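Local atomic coordinates of PfkB family carbohydrate kinase (Listeria grayi DSM 20601, PDB entry 4GM6), a protein that probably transfers a phosphoryl group from ATP to a sugar or sugar-derived substrate, as kinases of the PfkB (ribokinase-like) family do. Residues I30-M35 / Y127-S132; V64-L69 / A298-I303; A76-A81 / S132-H137; D293-A298 / A318-K323. One frame throughout, in Å; residues are numbered along the deposited sequence.

Interaction 1: residues I30-M35 / Y127-S132; sequences IGELLM and YDRQHS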
loop_
_atom_site.group_PDB
_atom_site.type_symbol
_atom_site.label_atom_id
_atom_site.label_comp_id
_atom_site.label_asym_id
_atom_site.label_seq_id
_atom_site.Cartn_x
_atom_site.Cartn_y
_atom_site.Cartn_z
ATOM N N ILE C 30 -6.235 13.861 -32.908
ATOM C CA ILE C 30 -7.668 13.712 -32.672
ATOM C C ILE C 30 -7.931 12.363 -32.026
ATOM O O ILE C 30 -7.481 11.319 -32.515
ATOM C CB ILE C 30 -8.466 13.781 -33.976
ATOM C CG1 ILE C 30 -8.249 15.139 -34.655
ATOM C CG2 ILE C 30 -9.950 13.565 -33.707
ATOM C CD1 ILE C 30 -8.784 15.204 -36.068
ATOM N N GLY C 31 -8.644 12.366 -30.913
ATOM C CA GLY C 31 -8.891 11.102 -30.257
ATOM C C GLY C 31 -9.449 11.227 -28.867
ATOM O O GLY C 31 -9.440 12.304 -28.276
ATOM N N GLU C 32 -9.927 10.097 -28.357
ATOM C CA GLU C 32 -10.584 10.047 -27.066
ATOM C C GLU C 32 -9.601 9.671 -25.967
ATOM O O GLU C 32 -8.752 8.799 -26.174
ATOM C CB GLU C 32 -11.704 9.012 -27.118
ATOM C CG GLU C 32 -12.358 8.776 -25.770
ATOM C CD GLU C 32 -13.571 7.878 -25.855
ATOM O OE1 GLU C 32 -13.706 7.127 -26.847
ATOM O OE2 GLU C 32 -14.387 7.910 -24.912
ATOM N N LEU C 33 -9.732 10.318 -24.806
ATOM C CA LEU C 33 -8.990 9.946 -23.614
ATOM C C LEU C 33 -9.803 8.972 -22.769
ATOM O O LEU C 33 -11.002 9.156 -22.578
ATOM C CB LEU C 33 -8.645 11.170 -22.764
ATOM C CG LEU C 33 -7.439 11.973 -23.250
ATOM C CD1 LEU C 33 -7.914 12.937 -24.323
ATOM C CD2 LEU C 33 -6.767 12.727 -22.112
ATOM N N LEU C 34 -9.137 7.943 -22.256
ATOM C CA LEU C 34 -9.797 6.931 -21.440
ATOM C C LEU C 34 -9.155 6.914 -20.066
ATOM O O LEU C 34 -7.963 7.198 -19.918
ATOM C CB LEU C 34 -9.630 5.541 -22.071
ATOM C CG LEU C 34 -10.216 5.394 -23.467
ATOM C CD1 LEU C 34 -9.917 4.009 -24.042
ATOM C CD2 LEU C 34 -11.712 5.633 -23.357
ATOM N N MET C 35 -9.917 6.562 -19.048
ATOM C CA MET C 35 -9.260 6.256 -17.794
ATOM C C MET C 35 -9.038 4.747 -17.738
ATOM O O MET C 35 -9.991 3.960 -17.865
ATOM C CB MET C 35 -10.059 6.726 -16.595
ATOM C CG MET C 35 -9.410 6.282 -15.282
ATOM S SD MET C 35 -10.177 6.982 -13.809
ATOM C CE MET C 35 -11.876 6.467 -14.007
ATOM N N TYR C 127 -13.567 -3.374 -21.825
ATOM C CA TYR C 127 -13.855 -1.985 -22.138
ATOM C C TYR C 127 -15.139 -1.495 -21.466
ATOM O O TYR C 127 -16.123 -2.237 -21.324
ATOM C CB TYR C 127 -13.849 -1.743 -23.665
ATOM C CG TYR C 127 -12.437 -1.470 -24.169
ATOM C CD1 TYR C 127 -11.658 -2.480 -24.725
ATOM C CD2 TYR C 127 -11.866 -0.202 -24.037
ATOM C CE1 TYR C 127 -10.358 -2.230 -25.160
ATOM C CE2 TYR C 127 -10.573 0.058 -24.470
ATOM C CZ TYR C 127 -9.821 -0.957 -25.024
ATOM O OH TYR C 127 -8.523 -0.694 -25.436
ATOM N N ASP C 128 -15.120 -0.238 -21.044
ATOM C CA ASP C 128 -16.327 0.425 -20.573
ATOM C C ASP C 128 -16.351 1.833 -21.163
ATOM O O ASP C 128 -16.463 2.831 -20.437
ATOM C CB ASP C 128 -16.373 0.474 -19.043
ATOM C CG ASP C 128 -17.729 0.952 -18.519
ATOM O OD1 ASP C 128 -18.687 1.085 -19.323
ATOM O OD2 ASP C 128 -17.849 1.192 -17.304
ATOM N N ARG C 129 -16.266 1.891 -22.491
ATOM C CA ARG C 129 -16.018 3.127 -23.218
ATOM C C ARG C 129 -17.229 3.565 -24.036
ATOM O O ARG C 129 -17.314 4.712 -24.449
ATOM C CB ARG C 129 -14.792 2.979 -24.137
ATOM C CG ARG C 129 -15.042 2.142 -25.392
ATOM C CD ARG C 129 -13.821 2.070 -26.298
ATOM N NE ARG C 129 -13.347 3.395 -26.690
ATOM C CZ ARG C 129 -12.101 3.664 -27.084
ATOM N NH1 ARG C 129 -11.762 4.902 -27.420
ATOM N NH2 ARG C 129 -11.190 2.700 -27.132
ATOM N N GLN C 130 -18.182 2.667 -24.254
ATOM C CA GLN C 130 -19.399 3.072 -24.951
ATOM C C GLN C 130 -20.122 4.172 -24.183
ATOM O O GLN C 130 -20.020 4.274 -22.954
ATOM C CB GLN C 130 -20.355 1.898 -25.143
ATOM C CG GLN C 130 -19.954 0.925 -26.235
ATOM C CD GLN C 130 -20.915 -0.241 -26.334
ATOM O OE1 GLN C 130 -22.126 -0.052 -26.450
ATOM N NE2 GLN C 130 -20.380 -1.457 -26.279
ATOM N N HIS C 131 -20.866 4.979 -24.926
ATOM C CA HIS C 131 -21.705 6.044 -24.369
ATOM C C HIS C 131 -20.900 7.157 -23.705
ATOM O O HIS C 131 -21.462 8.000 -23.016
ATOM C CB HIS C 131 -22.737 5.491 -23.382
ATOM C CG HIS C 131 -23.470 4.286 -23.879
ATOM N ND1 HIS C 131 -24.543 4.368 -24.741
ATOM C CD2 HIS C 131 -23.297 2.967 -23.619
ATOM C CE1 HIS C 131 -24.994 3.153 -24.997
ATOM N NE2 HIS C 131 -24.255 2.285 -24.330
ATOM N N SER C 132 -19.593 7.172 -23.918
ATOM C CA SER C 132 -18.777 8.276 -23.429
ATOM C C SER C 132 -19.138 9.586 -24.146
ATOM O O SER C 132 -19.740 9.573 -25.225
ATOM C CB SER C 132 -17.282 7.958 -23.590
ATOM O OG SER C 132 -16.902 7.999 -24.966
HETATM O O HOH W 1 -9.082 6.169 -27.558
HETATM O O HOH W 2 -15.582 5.299 -26.721
#
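R129 reaches across to E32 and, with its flat end, rests on L34. Its guanidinium donates from NH1 to E32 OE1 at 3.0 Å in a nearly straight salt-bridging bond (167°). The oxygen lies in the guanidinium plane but is met from above the carboxylate, whose own plane is turned by 64°, so this is one bond and not a flat two-pronged pair. R129 starts with CG wedged between backbone N and carbonyl carbon (chi1 74°), which sends the chain over the leucine, and L34 CD1 touches one guanidinium face 3.6 Å from NH2. The same methyl meets the edge of Y127 at CE2.

E32, extended from the loop after strand 27-30, uses its other oxygen, OE2, to accept from S132 OG at 2.5 Å. One water joins E32 OE1 to R129 NE and R129 O; another joins R129 NH1 to E32 O. The contact lies where the small four-stranded sheet, which probably forms the lid as in relatives, meets the main domain. Beyond it, D128 pairs with R108 of the second subunit.

Both carboxylate oxygens of a buried glutamate are thus engaged, and the facing arginine, hydroxyl and water would probably favour its ionised form.

Interaction 2: residues V64-L69 / A298-I303; sequences VNLSKL and AVLHGI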
loop_
_atom_site.group_PDB
_atom_site.type_symbol
_atom_site.label_atom_id
_atom_site.label_comp_id
_atom_site.label_asym_id
_atom_site.label_seq_id
_atom_site.Cartn_x
_atom_site.Cartn_y
_atom_site.Cartn_z
ATOM N N VAL C 64 1.261 13.381 -25.896
ATOM C CA VAL C 64 2.125 13.521 -24.727
ATOM C C VAL C 64 3.575 13.153 -25.068
ATOM O O VAL C 64 4.503 13.868 -24.707
ATOM C CB VAL C 64 1.613 12.669 -23.534
ATOM C CG1 VAL C 64 2.678 12.514 -22.446
ATOM C CG2 VAL C 64 0.342 13.278 -22.961
ATOM N N ASN C 65 3.773 12.033 -25.756
ATOM C CA ASN C 65 5.125 11.587 -26.061
ATOM C C ASN C 65 5.853 12.567 -26.984
ATOM O O ASN C 65 7.052 12.802 -26.810
ATOM C CB ASN C 65 5.128 10.167 -26.641
ATOM C CG ASN C 65 4.533 9.147 -25.693
ATOM O OD1 ASN C 65 4.529 9.340 -24.477
ATOM N ND2 ASN C 65 4.042 8.043 -26.246
ATOM N N LEU C 66 5.138 13.147 -27.952
ATOM C CA LEU C 66 5.745 14.158 -28.828
ATOM C C LEU C 66 6.196 15.345 -27.995
ATOM O O LEU C 66 7.296 15.869 -28.179
ATOM C CB LEU C 66 4.781 14.630 -29.942
ATOM C CG LEU C 66 4.743 13.696 -31.155
ATOM C CD1 LEU C 66 3.653 14.071 -32.148
ATOM C CD2 LEU C 66 6.100 13.644 -31.840
ATOM N N SER C 67 5.330 15.764 -27.078
ATOM C CA SER C 67 5.621 16.903 -26.228
ATOM C C SER C 67 6.839 16.628 -25.343
ATOM O O SER C 67 7.597 17.540 -25.005
ATOM C CB SER C 67 4.408 17.218 -25.358
ATOM O OG SER C 67 4.696 18.264 -24.450
ATOM N N LYS C 68 7.018 15.368 -24.961
ATOM C CA LYS C 68 8.181 14.979 -24.179
ATOM C C LYS C 68 9.439 15.269 -24.981
ATOM O O LYS C 68 10.504 15.534 -24.422
ATOM C CB LYS C 68 8.130 13.491 -23.832
ATOM C CG LYS C 68 7.246 13.149 -22.644
ATOM C CD LYS C 68 7.827 13.673 -21.337
ATOM C CE LYS C 68 6.901 13.351 -20.163
ATOM N NZ LYS C 68 5.861 14.398 -19.910
ATOM N N LEU C 69 9.308 15.204 -26.300
ATOM C CA LEU C 69 10.449 15.369 -27.195
ATOM C C LEU C 69 10.577 16.789 -27.747
ATOM O O LEU C 69 11.333 17.028 -28.688
ATOM C CB LEU C 69 10.359 14.369 -28.348
ATOM C CG LEU C 69 10.423 12.905 -27.912
ATOM C CD1 LEU C 69 10.042 11.984 -29.057
ATOM C CD2 LEU C 69 11.811 12.579 -27.408
ATOM N N ALA C 298 7.895 8.497 -31.543
ATOM C CA ALA C 298 9.339 8.584 -31.788
ATOM C C ALA C 298 9.615 8.673 -33.289
ATOM O O ALA C 298 10.484 9.425 -33.727
ATOM C CB ALA C 298 10.065 7.399 -31.180
ATOM N N VAL C 299 8.864 7.908 -34.077
ATOM C CA VAL C 299 9.063 7.916 -35.514
ATOM C C VAL C 299 8.738 9.297 -36.045
ATOM O O VAL C 299 9.503 9.854 -36.830
ATOM C CB VAL C 299 8.200 6.875 -36.248
ATOM C CG1 VAL C 299 8.198 7.169 -37.756
ATOM C CG2 VAL C 299 8.710 5.471 -35.965
ATOM N N LEU C 300 7.605 9.845 -35.612
ATOM C CA LEU C 300 7.193 11.178 -36.050
ATOM C C LEU C 300 8.271 12.191 -35.657
ATOM O O LEU C 300 8.637 13.049 -36.443
ATOM C CB LEU C 300 5.803 11.564 -35.494
ATOM C CG LEU C 300 4.565 10.856 -36.091
ATOM C CD1 LEU C 300 3.271 11.158 -35.333
ATOM C CD2 LEU C 300 4.364 11.170 -37.573
ATOM N N HIS C 301 8.808 12.075 -34.450
ATOM C CA HIS C 301 9.883 12.983 -34.038
ATOM C C HIS C 301 11.023 12.958 -35.053
ATOM O O HIS C 301 11.535 14.000 -35.448
ATOM C CB HIS C 301 10.390 12.649 -32.622
ATOM C CG HIS C 301 11.593 13.445 -32.203
ATOM N ND1 HIS C 301 11.560 14.812 -32.032
ATOM C CD2 HIS C 301 12.862 13.063 -31.915
ATOM C CE1 HIS C 301 12.754 15.238 -31.658
ATOM N NE2 HIS C 301 13.563 14.196 -31.578
ATOM N N GLY C 302 11.396 11.760 -35.496
ATOM C CA GLY C 302 12.500 11.599 -36.435
ATOM C C GLY C 302 12.148 12.151 -37.802
ATOM O O GLY C 302 12.981 12.759 -38.475
ATOM N N ILE C 303 10.908 11.934 -38.224
ATOM C CA ILE C 303 10.424 12.506 -39.484
ATOM C C ILE C 303 10.433 14.035 -39.434
ATOM O O ILE C 303 10.807 14.694 -40.405
ATOM C CB ILE C 303 9.006 11.999 -39.831
ATOM C CG1 ILE C 303 9.063 10.507 -40.195
ATOM C CG2 ILE C 303 8.403 12.827 -40.969
ATOM C CD1 ILE C 303 7.710 9.827 -40.312
#
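The imidazole of H301 carries L69 on one face: CB sits 3.9 Å above the ring plane, displaced toward the rim near ND1. This is a CH-pi contact, with L69 CB 4.1 Å from the ring centroid and only 19° off the normal. L69 CD1 extends the overlap down to the root of the ring, touching H301 CB at 3.6 Å. The polar end of the ring belongs to another partner, for ND1 is hydrogen-bonded to NE2 of H71, just beyond helix 58-68, and W307 packs its ring steeply against the imidazole.

H301 holds CG opposite its backbone nitrogen (chi1 174°), which swings the ring off the helix toward the end of helix 58-68, where L69 follows the last turn. One turn back, L66 lies between the two helices: its CD2 reaches L300 CB at 4.2 Å and also approaches the backbone at H301 N. Branched leucines suit these places, because a terminal methyl can fill the groove between backbone and neighbouring side chain.

Helix 58-68 and helix 291-304 are packed together here on the central sheet of the ribokinase-like fold, and the L69 side chain continues onto F315 of helix 309-323. No hydrogen bond passes between residues 64-69 and 298-303. Their cohesion is therefore apolar, and histidine serves two ends at once: a hydrocarbon-friendly face for leucine, and a buried nitrogen paired with H71. Such a pairing needs a proton on one of its two nitrogens, and it would probably keep the rings from both being charged.

Interaction 3: residues A76-A81 / S132-H137; sequences ATVVPA and SSFARH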
loop_
_atom_site.group_PDB
_atom_site.type_symbol
_atom_site.label_atom_id
_atom_site.label_comp_id
_atom_site.label_asym_id
_atom_site.label_seq_id
_atom_site.Cartn_x
_atom_site.Cartn_y
_atom_site.Cartn_z
ATOM N N ALA C 76 -7.723 17.727 -30.416
ATOM C CA ALA C 76 -9.165 17.885 -30.521
ATOM C C ALA C 76 -9.814 16.688 -29.810
ATOM O O ALA C 76 -9.691 15.549 -30.262
ATOM C CB ALA C 76 -9.584 17.952 -31.982
ATOM N N THR C 77 -10.476 16.939 -28.684
ATOM C CA THR C 77 -11.119 15.857 -27.948
ATOM C C THR C 77 -12.338 16.332 -27.140
ATOM O O THR C 77 -12.617 17.530 -27.071
ATOM C CB THR C 77 -10.116 15.138 -27.028
ATOM O OG1 THR C 77 -10.563 13.797 -26.795
ATOM C CG2 THR C 77 -9.985 15.882 -25.697
ATOM N N VAL C 78 -13.066 15.386 -26.544
ATOM C CA VAL C 78 -14.260 15.714 -25.769
ATOM C C VAL C 78 -14.257 14.993 -24.430
ATOM O O VAL C 78 -14.007 13.782 -24.375
ATOM C CB VAL C 78 -15.550 15.302 -26.501
ATOM C CG1 VAL C 78 -16.769 15.647 -25.650
ATOM C CG2 VAL C 78 -15.628 15.961 -27.875
ATOM N N VAL C 79 -14.548 15.736 -23.359
ATOM C CA VAL C 79 -14.669 15.163 -22.026
ATOM C C VAL C 79 -15.885 15.726 -21.285
ATOM O O VAL C 79 -16.305 16.834 -21.550
ATOM C CB VAL C 79 -13.421 15.454 -21.167
ATOM C CG1 VAL C 79 -12.167 14.970 -21.874
ATOM C CG2 VAL C 79 -13.339 16.940 -20.845
ATOM N N PRO C 80 -16.441 14.961 -20.326
ATOM C CA PRO C 80 -17.566 15.497 -19.569
ATOM C C PRO C 80 -17.100 16.570 -18.596
ATOM O O PRO C 80 -15.985 16.500 -18.088
ATOM C CB PRO C 80 -18.076 14.277 -18.807
ATOM C CG PRO C 80 -16.834 13.470 -18.560
ATOM C CD PRO C 80 -16.040 13.626 -19.844
ATOM N N ALA C 81 -17.950 17.557 -18.354
ATOM C CA ALA C 81 -17.670 18.631 -17.412
ATOM C C ALA C 81 -17.852 18.117 -15.996
ATOM O O ALA C 81 -18.656 18.631 -15.237
ATOM C CB ALA C 81 -18.589 19.826 -17.671
ATOM N N SER C 132 -19.593 7.172 -23.918
ATOM C CA SER C 132 -18.777 8.276 -23.429
ATOM C C SER C 132 -19.138 9.586 -24.146
ATOM O O SER C 132 -19.740 9.573 -25.225
ATOM C CB SER C 132 -17.282 7.958 -23.590
ATOM O OG SER C 132 -16.902 7.999 -24.966
ATOM N N SER C 133 -18.767 10.715 -23.549
ATOM C CA SER C 133 -18.923 12.020 -24.198
ATOM C C SER C 133 -18.345 12.011 -25.611
ATOM O O SER C 133 -18.989 12.448 -26.573
ATOM C CB SER C 133 -18.239 13.111 -23.370
ATOM O OG SER C 133 -18.768 13.158 -22.050
ATOM N N PHE C 134 -17.112 11.539 -25.739
ATOM C CA PHE C 134 -16.469 11.507 -27.044
ATOM C C PHE C 134 -17.252 10.630 -28.015
ATOM O O PHE C 134 -17.545 11.033 -29.140
ATOM C CB PHE C 134 -15.035 11.007 -26.938
ATOM C CG PHE C 134 -14.236 11.227 -28.191
ATOM C CD1 PHE C 134 -13.356 12.287 -28.286
ATOM C CD2 PHE C 134 -14.390 10.388 -29.284
ATOM C CE1 PHE C 134 -12.620 12.497 -29.434
ATOM C CE2 PHE C 134 -13.660 10.592 -30.445
ATOM C CZ PHE C 134 -12.770 11.650 -30.518
ATOM N N ALA C 135 -17.600 9.428 -27.565
ATOM C CA ALA C 135 -18.314 8.479 -28.413
ATOM C C ALA C 135 -19.657 9.021 -28.888
ATOM O O ALA C 135 -20.024 8.840 -30.048
ATOM C CB ALA C 135 -18.498 7.150 -27.690
ATOM N N ARG C 136 -20.395 9.685 -28.003
ATOM C CA ARG C 136 -21.728 10.165 -28.372
ATOM C C ARG C 136 -21.734 11.554 -29.011
ATOM O O ARG C 136 -22.783 12.067 -29.393
ATOM C CB ARG C 136 -22.664 10.108 -27.161
ATOM C CG ARG C 136 -22.921 8.676 -26.714
ATOM C CD ARG C 136 -23.662 8.580 -25.394
ATOM N NE ARG C 136 -25.052 9.010 -25.509
ATOM C CZ ARG C 136 -25.514 10.144 -25.001
ATOM N NH1 ARG C 136 -24.696 10.955 -24.336
ATOM N NH2 ARG C 136 -26.790 10.465 -25.154
ATOM N N HIS C 137 -20.562 12.163 -29.140
ATOM C CA HIS C 137 -20.502 13.539 -29.606
ATOM C C HIS C 137 -20.913 13.609 -31.072
ATOM O O HIS C 137 -20.492 12.780 -31.880
ATOM C CB HIS C 137 -19.097 14.115 -29.397
ATOM C CG HIS C 137 -19.050 15.611 -29.417
ATOM N ND1 HIS C 137 -19.530 16.386 -28.382
ATOM C CD2 HIS C 137 -18.585 16.475 -30.351
ATOM C CE1 HIS C 137 -19.355 17.662 -28.674
ATOM N NE2 HIS C 137 -18.786 17.744 -29.865
HETATM O O HOH W 3 -15.228 11.535 -23.376
#
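S133 presses CB against V78 CG1 at 3.7 Å, on a short helical turn opened by S132, whose OG caps it by accepting from A135 N (3.0 Å, 161°). The S133 hydroxyl sits over one face of the P80 ring, 3.5 Å from P80 CB, but proline nitrogen has no hydrogen to give, and OG finds its polar partners in the carbonyls of A105 and R108. A small serine lets helix and strand come this near.

F134 follows, its backbone N giving a hydrogen bond to a water that donates to V78 O, bridging helix and strand. With CG turned away from its own nitrogen (chi1 -168°), the phenyl runs back along the strand: CD1 lies 3.6 Å from V78 N, which meets the ring at its edge, and T77 OG1 sits close to CD1 and CE1, with G31 O as its probable, unusually short, hydrogen-bond partner. Strand 73-79 belongs to the large, mostly parallel sheet of the ribokinase-like fold, between strands 27-30 and 97-104, so the helical turn covers the C-terminal end of an inner strand. W167 stacks on F134.

H137 lays its imidazole flat on V78. The CG2 methyl stands over the centre of the ring, 3.8 Å from the centroid and 11° from the normal, a CH-pi contact, while H137 NE2 makes a weak hydrogen bond to D141.

Interaction 4: residues D293-A298 / A318-K323; sequences DAYTAA and AAAGLK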
loop_
_atom_site.group_PDB
_atom_site.type_symbol
_atom_site.label_atom_id
_atom_site.label_comp_id
_atom_site.label_asym_id
_atom_site.label_seq_id
_atom_site.Cartn_x
_atom_site.Cartn_y
_atom_site.Cartn_z
ATOM N N ASP C 293 2.365 3.531 -29.148
ATOM C CA ASP C 293 2.228 4.980 -29.186
ATOM C C ASP C 293 3.570 5.653 -28.975
ATOM O O ASP C 293 3.803 6.756 -29.467
ATOM C CB ASP C 293 1.217 5.469 -28.141
ATOM C CG ASP C 293 -0.144 4.826 -28.319
ATOM O OD1 ASP C 293 -0.522 4.549 -29.481
ATOM O OD2 ASP C 293 -0.831 4.569 -27.313
ATOM N N ALA C 294 4.447 4.998 -28.224
ATOM C CA ALA C 294 5.768 5.543 -27.983
ATOM C C ALA C 294 6.567 5.409 -29.271
ATOM O O ALA C 294 7.313 6.311 -29.645
ATOM C CB ALA C 294 6.455 4.814 -26.830
ATOM N N TYR C 295 6.411 4.273 -29.946
ATOM C CA TYR C 295 7.052 4.066 -31.238
ATOM C C TYR C 295 6.535 5.102 -32.220
ATOM O O TYR C 295 7.309 5.784 -32.886
ATOM C CB TYR C 295 6.767 2.664 -31.775
ATOM C CG TYR C 295 7.545 2.324 -33.040
ATOM C CD1 TYR C 295 8.918 2.081 -32.992
ATOM C CD2 TYR C 295 6.908 2.227 -34.279
ATOM C CE1 TYR C 295 9.635 1.774 -34.141
ATOM C CE2 TYR C 295 7.622 1.916 -35.435
ATOM C CZ TYR C 295 8.985 1.688 -35.362
ATOM O OH TYR C 295 9.705 1.355 -36.504
ATOM N N THR C 296 5.220 5.236 -32.298
ATOM C CA THR C 296 4.635 6.176 -33.267
ATOM C C THR C 296 5.173 7.585 -33.043
ATOM O O THR C 296 5.557 8.268 -33.991
ATOM C CB THR C 296 3.086 6.188 -33.209
ATOM O OG1 THR C 296 2.590 4.934 -33.697
ATOM C CG2 THR C 296 2.504 7.337 -34.076
ATOM N N ALA C 297 5.190 8.023 -31.789
ATOM C CA ALA C 297 5.639 9.380 -31.481
ATOM C C ALA C 297 7.118 9.543 -31.800
ATOM O O ALA C 297 7.556 10.597 -32.280
ATOM C CB ALA C 297 5.373 9.717 -30.021
ATOM N N ALA C 298 7.895 8.497 -31.543
ATOM C CA ALA C 298 9.339 8.584 -31.788
ATOM C C ALA C 298 9.615 8.673 -33.289
ATOM O O ALA C 298 10.484 9.425 -33.727
ATOM C CB ALA C 298 10.065 7.399 -31.180
ATOM N N ALA C 318 14.053 2.160 -29.733
ATOM C CA ALA C 318 14.586 2.322 -28.384
ATOM C C ALA C 318 13.559 2.972 -27.467
ATOM O O ALA C 318 13.392 2.574 -26.310
ATOM C CB ALA C 318 15.865 3.140 -28.416
ATOM N N ALA C 319 12.854 3.970 -27.981
ATOM C CA ALA C 319 11.846 4.662 -27.183
ATOM C C ALA C 319 10.747 3.706 -26.768
ATOM O O ALA C 319 10.284 3.710 -25.623
ATOM C CB ALA C 319 11.240 5.810 -27.990
ATOM N N ALA C 320 10.297 2.915 -27.729
ATOM C CA ALA C 320 9.232 1.947 -27.496
ATOM C C ALA C 320 9.691 0.887 -26.501
ATOM O O ALA C 320 8.922 0.442 -25.650
ATOM C CB ALA C 320 8.837 1.295 -28.817
ATOM N N GLY C 321 10.950 0.472 -26.618
ATOM C CA GLY C 321 11.476 -0.560 -25.738
ATOM C C GLY C 321 11.477 -0.104 -24.295
ATOM O O GLY C 321 11.023 -0.828 -23.403
ATOM N N LEU C 322 11.971 1.112 -24.074
ATOM C CA LEU C 322 12.033 1.698 -22.738
ATOM C C LEU C 322 10.649 1.875 -22.121
ATOM O O LEU C 322 10.492 1.662 -20.933
ATOM C CB LEU C 322 12.795 3.032 -22.754
ATOM C CG LEU C 322 14.318 2.943 -22.962
ATOM C CD1 LEU C 322 14.900 4.335 -23.144
ATOM C CD2 LEU C 322 15.027 2.225 -21.814
ATOM N N LYS C 323 9.653 2.268 -22.919
ATOM C CA LYS C 323 8.290 2.452 -22.404
ATOM C C LYS C 323 7.753 1.188 -21.711
ATOM O O LYS C 323 6.965 1.276 -20.782
ATOM C CB LYS C 323 7.316 2.880 -23.525
ATOM C CG LYS C 323 5.838 2.744 -23.145
ATOM C CD LYS C 323 5.481 3.610 -21.947
ATOM C CE LYS C 323 4.122 3.241 -21.368
ATOM N NZ LYS C 323 4.073 1.902 -20.681
#
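A294 fits its methyl between A320 and K323, with CB 4.0 Å from A320 CA and 3.9 Å from K323 CB. It belongs to an antiparallel helical hairpin: helices 291-304 and 309-323 follow each other in the chain and run at 153°, their axes 7.7 Å apart over these segments. So close an approach needs small side chains, and alanines supply them. A298 and A319 meet methyl to methyl at 3.8 Å, one turn along from A294, while A320 CB rests against Y295 CB. No hydrogen bond crosses the pair, which is held by apolar packing.

Helix 291-304 begins within the glycine-rich sequence that in PfkB kinases leads to a signature aspartate; D293 probably corresponds to that aspartate, and its OD2 is hydrogen-bonded to N61 of helix 58-68. The larger residues at this seam send their bulk out of it. Y295, its first torsion near trans (chi1 -173°), carries its ring along V313, A316 and T317 to a hydrogen bond from OH to H267 O. On the far side of helix 309-323, L322 packs on K121 of the third subunit.

K323 lends only the beginning of its chain to the hairpin. Bends at chi2 (61°) and chi4 then lead the amino group away, and K323 NZ donates hydrogen bonds to the backbone oxygens of I326, G328 and V289.

The four contacts form two neighbouring pairs. Interactions 1 and 3 have centres 8 Å apart and share S132, whose hydroxyl serves E32 in one and caps the helical turn in the other; a probable hydrogen bond from T77 OG1 to G31 O (2.4 Å, shorter than usual) joins them again. Interactions 2 and 4 have centres 9 Å apart and share A298, so helix 291-304 packs against helix 58-68 and helix 309-323 together. The pairs lie well apart: interactions 1 and 4 are 22 Å between centres, on opposite sides of the chain's centre. By family resemblance D293 of interaction 4 probably lies near the active site.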